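Beta-1,4-mannanase (Aplysia kurodai, PDB 3VUP) probably hydrolyses the beta-1,4-mannosidic linkages of mannans as an enzyme of the sea hare's digestive fluid. Local coordinates at residues L89-K100 and P143-L154. Residues are numbered along the deposited sequence; the frame is centred on the assembly and turned at random. Where two conformers were deposited one is given.
Sequences LDDMKDLLDTAK and PIVNHVKGHVAL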
ATOM      1  N   LEU A  89     -19.169   2.513   5.685  1.00  7.94           N
ATOM      2  CA  LEU A  89     -18.922   3.898   5.309  1.00  8.40           C
ATOM      3  C   LEU A  89     -18.617   4.731   6.555  1.00  8.48           C
ATOM      4  O   LEU A  89     -17.629   5.457   6.594  1.00  8.73           O
ATOM      5  CB  LEU A  89     -20.100   4.473   4.518  1.00  9.23           C
ATOM      6  CG  LEU A  89     -20.468   3.704   3.244  1.00 11.28           C
ATOM      7  CD1 LEU A  89     -21.603   4.411   2.532  1.00 12.20           C
ATOM      8  CD2 LEU A  89     -19.273   3.537   2.320  1.00 12.14           C
ATOM      9  N   ASP A  90     -19.455   4.603   7.581  1.00  8.69           N
ATOM     10  CA  ASP A  90     -19.203   5.266   8.858  1.00  9.90           C
ATOM     11  C   ASP A  90     -17.847   4.870   9.445  1.00  8.71           C
ATOM     12  O   ASP A  90     -17.141   5.703  10.016  1.00  8.99           O
ATOM     13  CB  ASP A  90     -20.297   4.926   9.882  1.00 12.60           C
ATOM     14  CG  ASP A  90     -21.646   5.552   9.554  1.00 15.22           C
ATOM     15  OD1 ASP A  90     -21.695   6.573   8.838  1.00 15.83           O
ATOM     16  OD2 ASP A  90     -22.666   5.016  10.035  1.00 17.11           O
ATOM     17  N   ASP A  91     -17.501   3.590   9.322  1.00  8.57           N
ATOM     18  CA  ASP A  91     -16.257   3.078   9.879  1.00  8.16           C
ATOM     19  C   ASP A  91     -15.052   3.746   9.227  1.00  7.64           C
ATOM     20  O   ASP A  91     -14.104   4.149   9.908  1.00  7.56           O
ATOM     21  CB  ASP A  91     -16.150   1.565   9.674  1.00  8.02           C
ATOM     22  CG  ASP A  91     -17.192   0.777  10.456  1.00  7.83           C
ATOM     23  OD1 ASP A  91     -17.786   1.307  11.426  1.00  9.19           O
ATOM     24  OD2 ASP A  91     -17.398  -0.404  10.089  1.00  8.41           O
ATOM     25  N   MET A  92     -15.083   3.857   7.905  1.00  7.41           N
ATOM     26  CA  MET A  92     -13.958   4.449   7.197  1.00  7.67           C
ATOM     27  C   MET A  92     -13.825   5.937   7.530  1.00  8.39           C
ATOM     28  O   MET A  92     -12.713   6.439   7.722  1.00  8.54           O
ATOM     29  CB  MET A  92     -14.075   4.210   5.693  1.00  7.82           C
ATOM     30  CG  MET A  92     -13.975   2.729   5.300  1.00  8.11           C
ATOM     31  SD  MET A  92     -12.416   1.933   5.773  1.00  9.14           S
ATOM     32  CE  MET A  92     -11.240   2.819   4.748  1.00 10.49           C
ATOM     33  N   LYS A  93     -14.951   6.637   7.641  1.00  8.36           N
ATOM     34  CA  LYS A  93     -14.909   8.036   8.040  1.00  8.85           C
ATOM     35  C   LYS A  93     -14.381   8.185   9.464  1.00  8.24           C
ATOM     36  O   LYS A  93     -13.552   9.050   9.733  1.00  8.54           O
ATOM     37  CB  LYS A  93     -16.281   8.702   7.899  1.00 11.04           C
ATOM     38  CG  LYS A  93     -16.326  10.096   8.528  0.58 13.47           C
ATOM     39  CD  LYS A  93     -17.314  11.028   7.855  0.58 15.38           C
ATOM     40  CE  LYS A  93     -17.057  12.471   8.279  0.58 16.29           C
ATOM     41  NZ  LYS A  93     -17.068  12.644   9.761  0.58 16.64           N
ATOM     42  N   ASP A  94     -14.848   7.333  10.371  1.00  8.51           N
ATOM     43  CA  ASP A  94     -14.414   7.420  11.756  1.00  8.78           C
ATOM     44  C   ASP A  94     -12.934   7.078  11.919  1.00  8.58           C
ATOM     45  O   ASP A  94     -12.245   7.668  12.755  1.00  8.57           O
ATOM     46  CB  ASP A  94     -15.279   6.544  12.659  1.00  9.74           C
ATOM     47  CG  ASP A  94     -15.173   6.940  14.114  1.00 10.88           C
ATOM     48  OD1 ASP A  94     -15.322   8.142  14.418  1.00 11.58           O
ATOM     49  OD2 ASP A  94     -14.927   6.054  14.956  1.00 11.35           O
ATOM     50  N   LEU A  95     -12.453   6.122  11.130  1.00  8.32           N
ATOM     51  CA  LEU A  95     -11.029   5.821  11.093  1.00  7.81           C
ATOM     52  C   LEU A  95     -10.243   7.094  10.798  1.00  7.71           C
ATOM     53  O   LEU A  95      -9.283   7.428  11.494  1.00  7.80           O
ATOM     54  CB  LEU A  95     -10.743   4.777  10.014  1.00  8.42           C
ATOM     55  CG  LEU A  95      -9.277   4.624   9.592  1.00  8.44           C
ATOM     56  CD1 LEU A  95      -8.398   4.101  10.723  1.00  9.17           C
ATOM     57  CD2 LEU A  95      -9.196   3.720   8.376  1.00  8.49           C
ATOM     58  N   LEU A  96     -10.661   7.807   9.758  1.00  7.36           N
ATOM     59  CA  LEU A  96      -9.960   9.014   9.341  1.00  7.41           C
ATOM     60  C   LEU A  96     -10.123  10.159  10.343  1.00  7.42           C
ATOM     61  O   LEU A  96      -9.180  10.904  10.590  1.00  7.66           O
ATOM     62  CB  LEU A  96     -10.397   9.423   7.930  1.00  7.50           C
ATOM     63  CG  LEU A  96     -10.062   8.408   6.831  1.00  7.49           C
ATOM     64  CD1 LEU A  96     -10.704   8.815   5.522  1.00  9.30           C
ATOM     65  CD2 LEU A  96      -8.557   8.268   6.656  1.00  9.36           C
ATOM     66  N   ASP A  97     -11.314  10.298  10.920  1.00  8.12           N
ATOM     67  CA  ASP A  97     -11.523  11.303  11.961  1.00  9.11           C
ATOM     68  C   ASP A  97     -10.624  11.021  13.170  1.00  8.96           C
ATOM     69  O   ASP A  97     -10.082  11.936  13.789  1.00  9.96           O
ATOM     70  CB  ASP A  97     -12.987  11.333  12.406  1.00  9.28           C
ATOM     71  CG  ASP A  97     -13.923  11.894  11.352  1.00 10.51           C
ATOM     72  OD1 ASP A  97     -13.463  12.592  10.422  1.00 11.18           O
ATOM     73  OD2 ASP A  97     -15.140  11.641  11.479  1.00 11.81           O
ATOM     74  N   THR A  98     -10.474   9.742  13.495  1.00  8.84           N
ATOM     75  CA  THR A  98      -9.636   9.334  14.613  1.00  9.52           C
ATOM     76  C   THR A  98      -8.172   9.652  14.328  1.00  9.15           C
ATOM     77  O   THR A  98      -7.466  10.205  15.174  1.00  9.93           O
ATOM     78  CB  THR A  98      -9.822   7.835  14.921  1.00 10.30           C
ATOM     79  OG1 THR A  98     -11.194   7.595  15.260  1.00 10.81           O
ATOM     80  CG2 THR A  98      -8.935   7.404  16.080  1.00 11.17           C
ATOM     81  N   ALA A  99      -7.727   9.331  13.118  1.00  9.04           N
ATOM     82  CA  ALA A  99      -6.361   9.616  12.707  1.00  8.49           C
ATOM     83  C   ALA A  99      -6.074  11.118  12.750  1.00  8.23           C
ATOM     84  O   ALA A  99      -4.999  11.547  13.177  1.00  8.25           O
ATOM     85  CB  ALA A  99      -6.118   9.089  11.338  1.00  9.14           C
ATOM     86  N   LYS A 100      -7.045  11.918  12.315  1.00  8.54           N
ATOM     87  CA  LYS A 100      -6.878  13.366  12.302  1.00  8.99           C
ATOM     88  C   LYS A 100      -6.566  13.887  13.701  1.00  8.37           C
ATOM     89  O   LYS A 100      -5.735  14.781  13.860  1.00  8.74           O
ATOM     90  CB  LYS A 100      -8.132  14.045  11.742  1.00 10.05           C
ATOM     91  CG  LYS A 100      -8.050  15.570  11.679  1.00 11.35           C
ATOM     92  CD  LYS A 100      -9.373  16.197  11.236  1.00 12.95           C
ATOM     93  CE  LYS A 100      -9.335  17.717  11.316  0.55 13.61           C
ATOM     94  NZ  LYS A 100     -10.620  18.325  10.872  0.55 13.86           N
ATOM     95  N   PRO A 143     -18.545   4.012  -3.567  1.00  6.74           N
ATOM     96  CA  PRO A 143     -19.221   4.540  -2.374  1.00  7.21           C
ATOM     97  C   PRO A 143     -18.282   4.853  -1.205  1.00  6.80           C
ATOM     98  O   PRO A 143     -18.453   5.876  -0.541  1.00  7.09           O
ATOM     99  CB  PRO A 143     -20.198   3.418  -2.014  1.00  8.17           C
ATOM    100  CG  PRO A 143     -20.544   2.818  -3.351  1.00  7.94           C
ATOM    101  CD  PRO A 143     -19.258   2.844  -4.125  1.00  7.22           C
ATOM    102  N   ILE A 144     -17.293   4.001  -0.967  1.00  6.93           N
ATOM    103  CA  ILE A 144     -16.337   4.258   0.104  1.00  6.95           C
ATOM    104  C   ILE A 144     -15.523   5.529  -0.164  1.00  6.22           C
ATOM    105  O   ILE A 144     -15.417   6.411   0.694  1.00  6.77           O
ATOM    106  CB  ILE A 144     -15.396   3.053   0.322  1.00  7.19           C
ATOM    107  CG1 ILE A 144     -16.175   1.865   0.905  1.00  7.54           C
ATOM    108  CG2 ILE A 144     -14.229   3.450   1.223  1.00  8.89           C
ATOM    109  CD1 ILE A 144     -15.421   0.553   0.832  1.00  8.22           C
ATOM    110  N   VAL A 145     -14.956   5.613  -1.362  1.00  6.34           N
ATOM    111  CA  VAL A 145     -14.111   6.739  -1.736  1.00  6.55           C
ATOM    112  C   VAL A 145     -14.894   8.044  -1.702  1.00  6.83           C
ATOM    113  O   VAL A 145     -14.398   9.069  -1.222  1.00  7.96           O
ATOM    114  CB  VAL A 145     -13.490   6.495  -3.127  1.00  7.03           C
ATOM    115  CG1 VAL A 145     -12.818   7.752  -3.664  1.00  8.01           C
ATOM    116  CG2 VAL A 145     -12.502   5.337  -3.062  1.00  7.99           C
ATOM    117  N   ASN A 146     -16.123   8.003  -2.203  1.00  7.18           N
ATOM    118  CA  ASN A 146     -16.967   9.186  -2.183  1.00  7.90           C
ATOM    119  C   ASN A 146     -17.287   9.638  -0.765  1.00  7.78           C
ATOM    120  O   ASN A 146     -17.311  10.832  -0.471  1.00  9.02           O
ATOM    121  CB  ASN A 146     -18.262   8.932  -2.941  1.00  8.98           C
ATOM    122  CG  ASN A 146     -19.158  10.143  -2.957  1.00 10.38           C
ATOM    123  OD1 ASN A 146     -18.838  11.156  -3.583  1.00 10.79           O
ATOM    124  ND2 ASN A 146     -20.282  10.056  -2.259  1.00 11.68           N
ATOM    125  N   HIS A 147     -17.531   8.678   0.119  1.00  7.74           N
ATOM    126  CA  HIS A 147     -17.948   8.997   1.477  1.00  8.18           C
ATOM    127  C   HIS A 147     -16.866   9.757   2.248  1.00  8.68           C
ATOM    128  O   HIS A 147     -17.173  10.595   3.093  1.00  9.72           O
ATOM    129  CB  HIS A 147     -18.311   7.723   2.229  1.00  9.25           C
ATOM    130  CG  HIS A 147     -18.964   7.977   3.546  1.00  9.93           C
ATOM    131  ND1 HIS A 147     -20.269   8.403   3.653  1.00 11.74           N
ATOM    132  CD2 HIS A 147     -18.492   7.881   4.812  1.00  9.82           C
ATOM    133  CE1 HIS A 147     -20.576   8.548   4.930  1.00 12.35           C
ATOM    134  NE2 HIS A 147     -19.514   8.243   5.653  1.00 11.34           N
ATOM    135  N   VAL A 148     -15.604   9.456   1.958  1.00  7.97           N
ATOM    136  CA  VAL A 148     -14.481  10.100   2.639  1.00  8.46           C
ATOM    137  C   VAL A 148     -13.724  11.054   1.720  1.00  8.13           C
ATOM    138  O   VAL A 148     -12.597  11.448   2.027  1.00  8.77           O
ATOM    139  CB  VAL A 148     -13.508   9.065   3.256  1.00  8.72           C
ATOM    140  CG1 VAL A 148     -14.246   8.188   4.265  1.00  9.73           C
ATOM    141  CG2 VAL A 148     -12.817   8.219   2.173  1.00  9.03           C
ATOM    142  N   LYS A 149     -14.354  11.448   0.618  1.00  8.48           N
ATOM    143  CA  LYS A 149     -13.754  12.326  -0.388  0.66  8.96           C
ATOM    144  C   LYS A 149     -13.121  13.550   0.264  1.00  9.05           C
ATOM    145  O   LYS A 149     -13.792  14.238   1.035  1.00 10.01           O
ATOM    146  CB  LYS A 149     -14.833  12.780  -1.381  0.66  9.46           C
ATOM    147  CG  LYS A 149     -14.345  13.668  -2.518  0.66  9.57           C
ATOM    148  CD  LYS A 149     -15.515  14.130  -3.384  0.66 11.50           C
ATOM    149  CE  LYS A 149     -15.053  15.077  -4.483  0.66 13.29           C
ATOM    150  NZ  LYS A 149     -16.194  15.750  -5.169  0.66 14.55           N
ATOM    151  N   GLY A 150     -11.860  13.825  -0.043  1.00  8.83           N
ATOM    152  CA  GLY A 150     -11.204  15.020   0.433  1.00  8.78           C
ATOM    153  C   GLY A 150     -10.745  15.015   1.875  1.00  9.03           C
ATOM    154  O   GLY A 150     -10.212  16.023   2.324  1.00 10.16           O
ATOM    155  N   HIS A 151     -10.924  13.914   2.600  1.00  8.89           N
ATOM    156  CA  HIS A 151     -10.612  13.915   4.025  1.00  8.56           C
ATOM    157  C   HIS A 151      -9.145  14.265   4.263  1.00  8.83           C
ATOM    158  O   HIS A 151      -8.254  13.657   3.674  1.00  9.46           O
ATOM    159  CB  HIS A 151     -10.927  12.559   4.650  1.00  8.32           C
ATOM    160  CG  HIS A 151     -11.065  12.612   6.136  1.00  8.76           C
ATOM    161  ND1 HIS A 151     -10.006  12.892   6.973  1.00  9.15           N
ATOM    162  CD2 HIS A 151     -12.145  12.445   6.934  1.00  8.87           C
ATOM    163  CE1 HIS A 151     -10.428  12.880   8.225  1.00  8.45           C
ATOM    164  NE2 HIS A 151     -11.723  12.615   8.230  1.00  8.79           N
ATOM    165  N   VAL A 152      -8.890  15.238   5.127  1.00  8.98           N
ATOM    166  CA  VAL A 152      -7.513  15.691   5.328  1.00 10.25           C
ATOM    167  C   VAL A 152      -6.569  14.628   5.900  1.00  9.93           C
ATOM    168  O   VAL A 152      -5.351  14.736   5.730  1.00 11.14           O
ATOM    169  CB  VAL A 152      -7.435  16.973   6.182  1.00 11.78           C
ATOM    170  CG1 VAL A 152      -8.158  18.110   5.481  1.00 13.20           C
ATOM    171  CG2 VAL A 152      -8.000  16.741   7.574  1.00 11.96           C
ATOM    172  N   ALA A 153      -7.115  13.608   6.562  1.00  8.47           N
ATOM    173  CA  ALA A 153      -6.274  12.560   7.145  1.00  8.11           C
ATOM    174  C   ALA A 153      -6.060  11.364   6.223  1.00  7.80           C
ATOM    175  O   ALA A 153      -5.369  10.415   6.597  1.00  8.35           O
ATOM    176  CB  ALA A 153      -6.806  12.106   8.502  1.00  8.52           C
ATOM    177  N   LEU A 154      -6.634  11.410   5.025  1.00  7.63           N
ATOM    178  CA  LEU A 154      -6.377  10.371   4.036  1.00  7.98           C
ATOM    179  C   LEU A 154      -5.070  10.684   3.314  1.00  7.13           C
ATOM    180  O   LEU A 154      -4.967  11.684   2.603  1.00  8.70           O
ATOM    181  CB  LEU A 154      -7.522  10.290   3.030  1.00  9.41           C
ATOM    182  CG  LEU A 154      -7.289   9.348   1.854  1.00 10.05           C
ATOM    183  CD1 LEU A 154      -7.289   7.904   2.320  1.00 10.34           C
ATOM    184  CD2 LEU A 154      -8.358   9.575   0.802  1.00 11.32           C
TER
HETATM  185  O   HOH W   1     -20.003   8.575   8.419  1.00 15.56           O
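His151 NE2 donates to Asp97 OD1 over 2.8 Å in a nearly straight bond (173°), lying in the plane of the imidazole but meeting the carboxylate on its anti side, 30° out of plane. In one conformer of Lys93, its NZ forms a salt bridge with the other carboxylate oxygen, OD2, through the syn lone pair. His151 ND1 accepts from Ala153 N at 3.0 Å, so bonds at both ring nitrogens fix the rotation of the imidazole. A leucine in place of His151 would probably leave Asp97 OD1 and the amide of Ala153 without these mates. Two CH-pi contacts repeat one pattern: Leu96 CB sits 3.4 Å above the centre of the His151 ring, and His147, its CG anti to the backbone N (chi1 -170°), reaches across to lie with one face under Leu89 CB. A water links His147 NE2 to Asp90 OD1. Both segments belong to the outer layer of a TIM barrel: helix 88-101 precedes strand 105-112 in the chain, helix 130-147 follows it, and the loop after the second helix leads into strand 157-161. Among apolar contacts, Leu96 CD1 lies 3.6 Å from Val148 CB, Met92 and Val148 both touch Trp157 of that strand, and Leu89 CD2 reaches Ile144 CG1 at 3.8 Å.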